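Local atomic coordinates of endo-1,4-beta-xylanase C (Paenibacillus barcinonensis, PDB entry 4XUR), a protein that hydrolyses internal beta-1,4-xylosidic linkages of xylan as a multidomain enzyme, this piece being its second CBM22 xylan-binding module, seen here with xylotetraose. Residues I42-N47 against S79-Y84; Q91-S96 against I162-D167; A18-E21 against N27-A30. All blocks are in the same frame, centred on the assembly; numbering follows the deposited sequence.

Contact 1: I42-N47 against S79-Y84; sequences IGHNSN and SFWAMY. With CA (calcium ion), chain G.
His-44 and Trp-81 form an offset aromatic stack that docks a calcium-binding loop, residues 42-47, onto strand 75-83 near the rim of the beta-sandwich. Their planes are within 16° of parallel and the imidazole centroid stands 3.8 Å from that of the indole six-membered ring. NE2 of His-44 reaches furthest in, 3.3 Å from CD2 of Trp-81 and over the centre of the indole. The imidazole gets there because its CG is anti to the backbone N (chi1 176°), and its other face carries Asn-45 OD1. A broad, flat tryptophan suits the place, since it backs the whole histidine ring; an alanine here would probably uncover one face of the imidazole and leave it held less firmly. Beside the stack, Ile-42 CG2 meets Met-83 CE at 3.9 Å, the flexible thioether, bent at chi2 and chi3, crossing the branched side chain at about a right angle. Inside the loop, the small hydroxyl of Ser-46 serves two partners: OG binds the calcium ion at 2.6 Å and donates to His-44 O at 3.0 Å, from well above the carbonyl plane. Trp-123 leans on both stacked rings, Asp-168 of strand 164-173 touches them too, and Lys-125 of strand 124-131 packs against Trp-81.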
loop_
_atom_site.group_PDB
_atom_site.type_symbol
_atom_site.label_atom_id
_atom_site.label_comp_id
_atom_site.label_asym_id
_atom_site.label_seq_id
_atom_site.Cartn_x
_atom_site.Cartn_y
_atom_site.Cartn_z
ATOM N N ILE A 42 -1.062 -18.209 3.078
ATOM C CA ILE A 42 -0.629 -17.085 3.927
ATOM C C ILE A 42 -1.702 -15.998 3.729
ATOM O O ILE A 42 -1.969 -15.590 2.587
ATOM C CB ILE A 42 0.737 -16.495 3.514
ATOM C CG1 ILE A 42 1.876 -17.483 3.869
ATOM C CG2 ILE A 42 0.957 -15.146 4.210
ATOM C CD1 ILE A 42 2.172 -17.574 5.334
ATOM N N GLY A 43 -2.306 -15.579 4.840
ATOM C CA GLY A 43 -3.417 -14.665 4.811
ATOM C C GLY A 43 -3.798 -14.122 6.177
ATOM O O GLY A 43 -3.417 -14.701 7.185
ATOM N N HIS A 44 -4.516 -12.988 6.225
ATOM C CA HIS A 44 -5.061 -12.486 7.475
ATOM C C HIS A 44 -6.398 -13.163 7.745
ATOM O O HIS A 44 -7.387 -12.908 7.062
ATOM C CB HIS A 44 -5.275 -10.931 7.481
ATOM C CG HIS A 44 -5.932 -10.419 8.724
ATOM N ND1 HIS A 44 -5.418 -10.590 10.012
ATOM C CD2 HIS A 44 -7.081 -9.715 8.869
ATOM C CE1 HIS A 44 -6.230 -9.991 10.881
ATOM N NE2 HIS A 44 -7.251 -9.478 10.211
ATOM N N ASN A 45 -6.385 -14.120 8.668
ATOM C CA ASN A 45 -7.559 -14.947 8.943
ATOM C C ASN A 45 -8.181 -15.524 7.646
ATOM O O ASN A 45 -9.406 -15.575 7.475
ATOM C CB ASN A 45 -8.614 -14.154 9.719
ATOM C CG ASN A 45 -8.183 -13.733 11.130
ATOM O OD1 ASN A 45 -8.527 -12.650 11.582
ATOM N ND2 ASN A 45 -7.479 -14.584 11.835
ATOM N N SER A 46 -7.318 -15.964 6.732
ATOM C CA SER A 46 -7.732 -16.443 5.416
ATOM C C SER A 46 -6.583 -17.124 4.741
ATOM O O SER A 46 -5.492 -17.189 5.298
ATOM C CB SER A 46 -8.253 -15.301 4.555
ATOM O OG SER A 46 -7.288 -14.223 4.407
ATOM N N ASN A 47 -6.826 -17.589 3.528
ATOM C CA ASN A 47 -5.874 -18.379 2.799
ATOM C C ASN A 47 -5.047 -17.646 1.772
ATOM O O ASN A 47 -4.019 -18.167 1.294
ATOM C CB ASN A 47 -6.615 -19.570 2.128
ATOM C CG ASN A 47 -5.651 -20.631 1.586
ATOM O OD1 ASN A 47 -4.810 -21.163 2.316
ATOM N ND2 ASN A 47 -5.778 -20.944 0.292
ATOM N N SER A 79 -8.073 1.481 5.339
ATOM C CA SER A 79 -7.359 0.485 6.198
ATOM C C SER A 79 -6.850 -0.705 5.433
ATOM O O SER A 79 -7.288 -1.013 4.335
ATOM C CB SER A 79 -8.297 -0.002 7.279
ATOM O OG SER A 79 -9.426 -0.705 6.710
ATOM N N PHE A 80 -5.851 -1.384 6.042
ATOM C CA PHE A 80 -5.336 -2.662 5.526
ATOM C C PHE A 80 -4.523 -3.354 6.590
ATOM O O PHE A 80 -4.108 -2.727 7.520
ATOM C CB PHE A 80 -4.520 -2.509 4.232
ATOM C CG PHE A 80 -3.179 -1.832 4.361
ATOM C CD1 PHE A 80 -3.053 -0.447 4.174
ATOM C CD2 PHE A 80 -1.998 -2.583 4.535
ATOM C CE1 PHE A 80 -1.795 0.170 4.184
ATOM C CE2 PHE A 80 -0.759 -1.975 4.576
ATOM C CZ PHE A 80 -0.663 -0.601 4.392
ATOM N N TRP A 81 -4.308 -4.663 6.392
ATOM C CA TRP A 81 -3.481 -5.493 7.297
ATOM C C TRP A 81 -2.231 -5.856 6.630
ATOM O O TRP A 81 -2.220 -6.146 5.422
ATOM C CB TRP A 81 -4.246 -6.733 7.692
ATOM C CG TRP A 81 -5.470 -6.423 8.548
ATOM C CD1 TRP A 81 -6.673 -5.996 8.109
ATOM C CD2 TRP A 81 -5.594 -6.585 9.963
ATOM N NE1 TRP A 81 -7.524 -5.787 9.149
ATOM C CE2 TRP A 81 -6.886 -6.124 10.312
ATOM C CE3 TRP A 81 -4.716 -6.948 10.968
ATOM C CZ2 TRP A 81 -7.348 -6.148 11.629
ATOM C CZ3 TRP A 81 -5.184 -6.960 12.278
ATOM C CH2 TRP A 81 -6.461 -6.528 12.592
ATOM N N ALA A 82 -1.138 -5.855 7.384
ATOM C CA ALA A 82 0.185 -6.150 6.824
ATOM C C ALA A 82 0.916 -7.090 7.740
ATOM O O ALA A 82 0.641 -7.100 8.970
ATOM C CB ALA A 82 0.984 -4.876 6.611
ATOM N N MET A 83 1.822 -7.877 7.150
ATOM C CA MET A 83 2.669 -8.866 7.884
ATOM C C MET A 83 3.981 -9.076 7.143
ATOM O O MET A 83 4.028 -9.029 5.924
ATOM C CB MET A 83 1.891 -10.165 8.097
ATOM C CG MET A 83 2.590 -11.208 9.005
ATOM S SD MET A 83 3.716 -12.287 8.095
ATOM C CE MET A 83 2.526 -13.406 7.379
ATOM N N TYR A 84 5.062 -9.367 7.931
ATOM C CA TYR A 84 6.336 -9.819 7.375
ATOM C C TYR A 84 6.824 -11.020 8.238
ATOM O O TYR A 84 6.557 -11.071 9.376
ATOM C CB TYR A 84 7.348 -8.665 7.335
ATOM C CG TYR A 84 8.052 -8.309 8.644
ATOM C CD1 TYR A 84 7.405 -7.544 9.631
ATOM C CD2 TYR A 84 9.324 -8.787 8.909
ATOM C CE1 TYR A 84 8.045 -7.179 10.799
ATOM C CE2 TYR A 84 9.974 -8.440 10.104
ATOM C CZ TYR A 84 9.337 -7.726 11.058
ATOM O OH TYR A 84 9.985 -7.405 12.235
HETATM CA CA CA G . -7.198 -12.693 2.272
HETATM O O HOH W 1 -8.953 -12.128 3.476
#

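Contact 2: Q91-S96 against I162-D167; sequences QVINGS and IPFYVD. With CA (calcium ion), chain G.
Phe-164 and Ile-93 meet through their first torsions. In Phe-164, CG lies between the backbone N and the carbonyl carbon (chi1 65°), which sends the ring out across the gap between the sheets. Ile-93 has CG1 opposite its carbonyl carbon (chi1 -73°), and a second bend at chi2 lowers CD1 onto the ring. That methyl lies over one face, 4.0 Å from the ring centroid and 16° off the normal, a CH-pi contact displaced toward the CD2 side: CD1 of Ile-93 is 3.8 Å from CD2 of Phe-164. A branched aliphatic chain suits the strand and offers one methyl to a flat, apolar surface, so both groups bury without any polar atom needing a mate.

Nearer the loop end, the aliphatic part of Gln-91 lies more loosely against Ile-162, with CG of the former 4.4 Å from CD1 of the latter. The backbones stay 9.3 Å apart between the CA atoms of Ile-93 and Phe-164, so side chains alone bridge them. Farther along segment 162-167, Asp-167 turns its carboxylate to the opposite side of its sheet from Phe-164 and grips the calcium ion with both oxygens, OD1 and OD2 each at 2.5 Å. OD2 also accepts a hydrogen bond from His-44 N.

This is face-to-face packing of the two sheets of a beta-sandwich. Strand 90-101 runs between 139-147 and 109-119 in one sheet, while strand 164-173 pairs with 48-53 and 75-83 in the other; Ala-146 of strand 139-147 also packs on Phe-164.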
loop_
_atom_site.group_PDB
_atom_site.type_symbol
_atom_site.label_atom_id
_atom_site.label_comp_id
_atom_site.label_asym_id
_atom_site.label_seq_id
_atom_site.Cartn_x
_atom_site.Cartn_y
_atom_site.Cartn_z
ATOM N N GLN A 91 9.624 -4.060 12.461
ATOM C CA GLN A 91 9.856 -3.169 11.343
ATOM C C GLN A 91 8.572 -2.265 11.154
ATOM O O GLN A 91 7.482 -2.754 11.292
ATOM C CB GLN A 91 10.146 -3.997 10.086
ATOM C CG GLN A 91 10.252 -3.222 8.761
ATOM C CD GLN A 91 11.401 -2.243 8.743
ATOM O OE1 GLN A 91 12.550 -2.648 8.936
ATOM N NE2 GLN A 91 11.114 -0.956 8.491
ATOM N N VAL A 92 8.810 -1.013 10.805
ATOM C CA VAL A 92 7.728 -0.064 10.499
ATOM C C VAL A 92 7.243 -0.337 9.081
ATOM O O VAL A 92 8.057 -0.514 8.164
ATOM C CB VAL A 92 8.256 1.401 10.562
ATOM C CG1 VAL A 92 7.204 2.348 10.066
ATOM C CG2 VAL A 92 8.731 1.679 12.010
ATOM N N ILE A 93 5.937 -0.314 8.885
ATOM C CA ILE A 93 5.384 -0.291 7.498
ATOM C C ILE A 93 4.485 0.944 7.400
ATOM O O ILE A 93 3.777 1.251 8.319
ATOM C CB ILE A 93 4.591 -1.570 7.183
ATOM C CG1 ILE A 93 5.538 -2.749 6.997
ATOM C CG2 ILE A 93 3.823 -1.432 5.879
ATOM C CD1 ILE A 93 6.328 -2.754 5.694
ATOM N N ASN A 94 4.534 1.607 6.261
ATOM C CA ASN A 94 3.797 2.853 6.084
ATOM C C ASN A 94 2.694 2.600 5.084
ATOM O O ASN A 94 2.859 1.833 4.115
ATOM C CB ASN A 94 4.753 3.941 5.510
ATOM C CG ASN A 94 5.768 4.445 6.541
ATOM O OD1 ASN A 94 5.718 4.074 7.722
ATOM N ND2 ASN A 94 6.704 5.271 6.094
ATOM N N GLY A 95 1.545 3.219 5.301
ATOM C CA GLY A 95 0.558 3.365 4.192
ATOM C C GLY A 95 0.736 4.751 3.581
ATOM O O GLY A 95 0.819 5.747 4.304
ATOM N N SER A 96 0.791 4.807 2.243
ATOM C CA SER A 96 1.032 6.058 1.509
ATOM C C SER A 96 0.110 6.244 0.313
ATOM O O SER A 96 -0.531 5.299 -0.169
ATOM C CB SER A 96 2.470 6.120 1.071
ATOM O OG SER A 96 3.360 6.083 2.149
ATOM N N ILE A 162 12.878 -5.947 3.148
ATOM C CA ILE A 162 12.309 -7.222 3.358
ATOM C C ILE A 162 10.976 -7.399 2.620
ATOM O O ILE A 162 10.221 -6.423 2.435
ATOM C CB ILE A 162 12.059 -7.544 4.870
ATOM C CG1 ILE A 162 11.235 -6.438 5.518
ATOM C CG2 ILE A 162 13.370 -7.774 5.581
ATOM C CD1 ILE A 162 10.179 -6.994 6.422
ATOM N N PRO A 163 10.664 -8.643 2.165
ATOM C CA PRO A 163 9.351 -8.896 1.582
ATOM C C PRO A 163 8.252 -8.803 2.626
ATOM O O PRO A 163 8.518 -8.967 3.830
ATOM C CB PRO A 163 9.456 -10.340 1.071
ATOM C CG PRO A 163 10.443 -10.978 2.014
ATOM C CD PRO A 163 11.448 -9.897 2.361
ATOM N N PHE A 164 7.016 -8.516 2.212
ATOM C CA PHE A 164 5.908 -8.432 3.137
ATOM C C PHE A 164 4.555 -8.641 2.422
ATOM O O PHE A 164 4.472 -8.581 1.221
ATOM C CB PHE A 164 5.894 -7.114 3.934
ATOM C CG PHE A 164 5.662 -5.867 3.102
ATOM C CD1 PHE A 164 4.401 -5.486 2.774
ATOM C CD2 PHE A 164 6.731 -5.114 2.679
ATOM C CE1 PHE A 164 4.206 -4.342 2.006
ATOM C CE2 PHE A 164 6.541 -3.949 1.949
ATOM C CZ PHE A 164 5.250 -3.593 1.616
ATOM N N TYR A 165 3.566 -8.943 3.235
ATOM C CA TYR A 165 2.203 -9.296 2.820
ATOM C C TYR A 165 1.255 -8.192 3.186
ATOM O O TYR A 165 1.415 -7.571 4.222
ATOM C CB TYR A 165 1.722 -10.582 3.543
ATOM C CG TYR A 165 2.676 -11.765 3.335
ATOM C CD1 TYR A 165 3.819 -11.904 4.143
ATOM C CD2 TYR A 165 2.466 -12.653 2.288
ATOM C CE1 TYR A 165 4.714 -12.994 3.937
ATOM C CE2 TYR A 165 3.342 -13.718 2.047
ATOM C CZ TYR A 165 4.451 -13.881 2.912
ATOM O OH TYR A 165 5.325 -14.921 2.686
ATOM N N VAL A 166 0.263 -7.943 2.325
ATOM C CA VAL A 166 -0.909 -7.159 2.726
ATOM C C VAL A 166 -2.214 -7.909 2.428
ATOM O O VAL A 166 -2.220 -8.774 1.553
ATOM C CB VAL A 166 -1.025 -5.761 2.031
ATOM C CG1 VAL A 166 0.206 -4.903 2.344
ATOM C CG2 VAL A 166 -1.211 -5.878 0.539
ATOM N N ASP A 167 -3.251 -7.610 3.175
ATOM C CA ASP A 167 -4.561 -8.264 3.048
ATOM C C ASP A 167 -5.674 -7.369 3.598
ATOM O O ASP A 167 -5.425 -6.403 4.314
ATOM C CB ASP A 167 -4.546 -9.622 3.803
ATOM C CG ASP A 167 -5.547 -10.614 3.300
ATOM O OD1 ASP A 167 -6.209 -10.426 2.236
ATOM O OD2 ASP A 167 -5.637 -11.667 3.976
HETATM CA CA CA G . -7.198 -12.693 2.272
HETATM O O HOH W 1 -8.953 -12.128 3.476
#

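Contact 3: A18-E21 against N27-A30; sequences ADFE and NWRA. Unlike the reference sequence in segment 18-21: Asp-19 (reference Tyr). With CA (calcium ion), chain G.
Phe-20 reaches one face of the Trp-28 indole with the far end of its ring. CZ of Phe-20 stands 3.6 Å above the indole plane, toward the rim, and 3.7 Å from NE1 of Trp-28; CE1 of Phe-20 also touches CD1 of Trp-28, at 3.8 Å. The planes are inclined at 59°, so the pair is neither stacked nor edge-to-face. The CB of Phe-20 does not head straight for the indole; with CG opposite the carbonyl carbon (chi1 -54°), the length of the ring makes up the distance. Trp-28 also holds its CG opposite its carbonyl carbon, and its indole points back at segment 18-21. Ala-18 fits beside this wide ring because it is small: its CB lies near the indole plane, at the edge, 4.0 Å from NE1 of Trp-28.

Phe-20 sits in a tight turn, its backbone in the left-handed region. The turn is closed by Asp-19, whose OD1 accepts from Glu-21 N at 3.0 Å in a nearly straight bond (N-H...O 166°), an Asx turn. This aspartate stands where the reference sequence has tyrosine, but the metal takes only its backbone: Asp-19 O binds the calcium ion at 2.4 Å. Glu-21, bent at chi2, curls its chain back so that OE2 meets the same ion, also at 2.4 Å. The turn thus sends two oxygens to the metal while the intervening phenylalanine goes into the apolar layer with Leu-50 and Val-38.

Arg-29 points another way, its NH2 in a salt bridge with Glu-98. A calcium site held by loop and strand oxygens is a common feature of beta-sandwich carbohydrate-binding modules; here the segment with the Asx turn supplies two of those oxygens.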
loop_
_atom_site.group_PDB
_atom_site.type_symbol
_atom_site.label_atom_id
_atom_site.label_comp_id
_atom_site.label_asym_id
_atom_site.label_seq_id
_atom_site.Cartn_x
_atom_site.Cartn_y
_atom_site.Cartn_z
ATOM N N ALA A 18 -10.386 -5.380 -0.928
ATOM C CA ALA A 18 -9.577 -6.405 -1.474
ATOM C C ALA A 18 -9.146 -7.474 -0.439
ATOM O O ALA A 18 -8.433 -7.164 0.495
ATOM C CB ALA A 18 -8.316 -5.815 -2.170
ATOM N N ASP A 19 -9.642 -8.698 -0.646
ATOM C CA ASP A 19 -9.325 -9.783 0.277
ATOM C C ASP A 19 -8.513 -10.875 -0.420
ATOM O O ASP A 19 -8.036 -11.774 0.237
ATOM C CB ASP A 19 -10.575 -10.344 0.979
ATOM C CG ASP A 19 -11.569 -10.988 -0.024
ATOM O OD1 ASP A 19 -11.179 -11.400 -1.136
ATOM O OD2 ASP A 19 -12.745 -11.085 0.309
ATOM N N PHE A 20 -8.322 -10.738 -1.747
ATOM C CA PHE A 20 -7.513 -11.633 -2.554
ATOM C C PHE A 20 -7.917 -13.109 -2.565
ATOM O O PHE A 20 -7.194 -13.934 -3.094
ATOM C CB PHE A 20 -6.011 -11.528 -2.154
ATOM C CG PHE A 20 -5.543 -10.122 -2.220
ATOM C CD1 PHE A 20 -5.293 -9.547 -3.481
ATOM C CD2 PHE A 20 -5.381 -9.405 -1.106
ATOM C CE1 PHE A 20 -4.921 -8.214 -3.576
ATOM C CE2 PHE A 20 -4.968 -8.029 -1.163
ATOM C CZ PHE A 20 -4.744 -7.466 -2.393
ATOM N N GLU A 21 -9.126 -13.388 -2.135
ATOM C CA GLU A 21 -9.546 -14.792 -1.940
ATOM C C GLU A 21 -9.892 -15.452 -3.248
ATOM O O GLU A 21 -9.862 -16.717 -3.338
ATOM C CB GLU A 21 -10.682 -14.855 -0.938
ATOM C CG GLU A 21 -10.281 -14.543 0.506
ATOM C CD GLU A 21 -9.067 -15.331 1.016
ATOM O OE1 GLU A 21 -9.108 -16.588 1.015
ATOM O OE2 GLU A 21 -8.052 -14.721 1.447
ATOM N N ASN A 27 -5.972 -4.810 -10.307
ATOM C CA ASN A 27 -5.162 -3.691 -10.735
ATOM C C ASN A 27 -3.995 -3.371 -9.835
ATOM O O ASN A 27 -3.325 -2.288 -10.002
ATOM C CB ASN A 27 -6.052 -2.420 -10.890
ATOM C CG ASN A 27 -7.115 -2.592 -11.936
ATOM O OD1 ASN A 27 -8.274 -2.358 -11.667
ATOM N ND2 ASN A 27 -6.724 -3.046 -13.127
ATOM N N TRP A 28 -3.656 -4.288 -8.917
ATOM C CA TRP A 28 -2.525 -4.055 -8.060
ATOM C C TRP A 28 -1.221 -4.126 -8.912
ATOM O O TRP A 28 -1.113 -4.981 -9.793
ATOM C CB TRP A 28 -2.496 -5.054 -6.930
ATOM C CG TRP A 28 -3.541 -4.790 -5.871
ATOM C CD1 TRP A 28 -4.830 -5.205 -5.900
ATOM C CD2 TRP A 28 -3.373 -4.034 -4.653
ATOM N NE1 TRP A 28 -5.492 -4.767 -4.772
ATOM C CE2 TRP A 28 -4.620 -4.039 -3.979
ATOM C CE3 TRP A 28 -2.302 -3.337 -4.083
ATOM C CZ2 TRP A 28 -4.819 -3.400 -2.779
ATOM C CZ3 TRP A 28 -2.479 -2.721 -2.879
ATOM C CH2 TRP A 28 -3.738 -2.725 -2.218
ATOM N N ARG A 29 -0.277 -3.241 -8.649
ATOM C CA ARG A 29 0.973 -3.142 -9.445
ATOM C C ARG A 29 2.185 -2.843 -8.541
ATOM O O ARG A 29 2.049 -2.315 -7.450
ATOM C CB ARG A 29 0.928 -2.143 -10.578
ATOM C CG ARG A 29 0.767 -0.664 -10.235
ATOM C CD ARG A 29 1.019 0.228 -11.443
ATOM N NE ARG A 29 0.818 1.655 -11.169
ATOM C CZ ARG A 29 1.716 2.488 -10.643
ATOM N NH1 ARG A 29 2.963 2.078 -10.235
ATOM N NH2 ARG A 29 1.383 3.799 -10.500
ATOM N N ALA A 30 3.367 -3.168 -9.079
ATOM C CA ALA A 30 4.629 -2.737 -8.484
ATOM C C ALA A 30 4.909 -1.234 -8.779
ATOM O O ALA A 30 4.342 -0.647 -9.735
ATOM C CB ALA A 30 5.766 -3.627 -9.052
HETATM CA CA CA G . -7.198 -12.693 2.272
HETATM O O HOH W 1 -8.953 -12.128 3.476
#

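Overall arrangement
The calcium ion joins all three contacts. Contact 3 supplies Asp-19 O and Glu-21 OE2, contact 1 Ser-46 OG and contact 2 the Asp-167 carboxylate; Arg-48 O and a water, 2.2 Å from the calcium ion, complete the site. The contact centres lie 10 Å (1 and 2), 12 Å (1 and 3) and 14 Å (2 and 3) apart. Contacts 1 and 2 also share a sheet, where Met-83 O and Tyr-165 N, 2.7 Å apart, probably hydrogen-bond. None of the pocket residues binds the metal; the side chain of Phe-164 is about 11 Å from a bound xylose unit and that of Trp-28 about 14 Å. Contact 2 is tied to the pocket through Ser-96, which hydrogen-bonds Glu-147, and contact 3 ends just before pocket residue Arg-31.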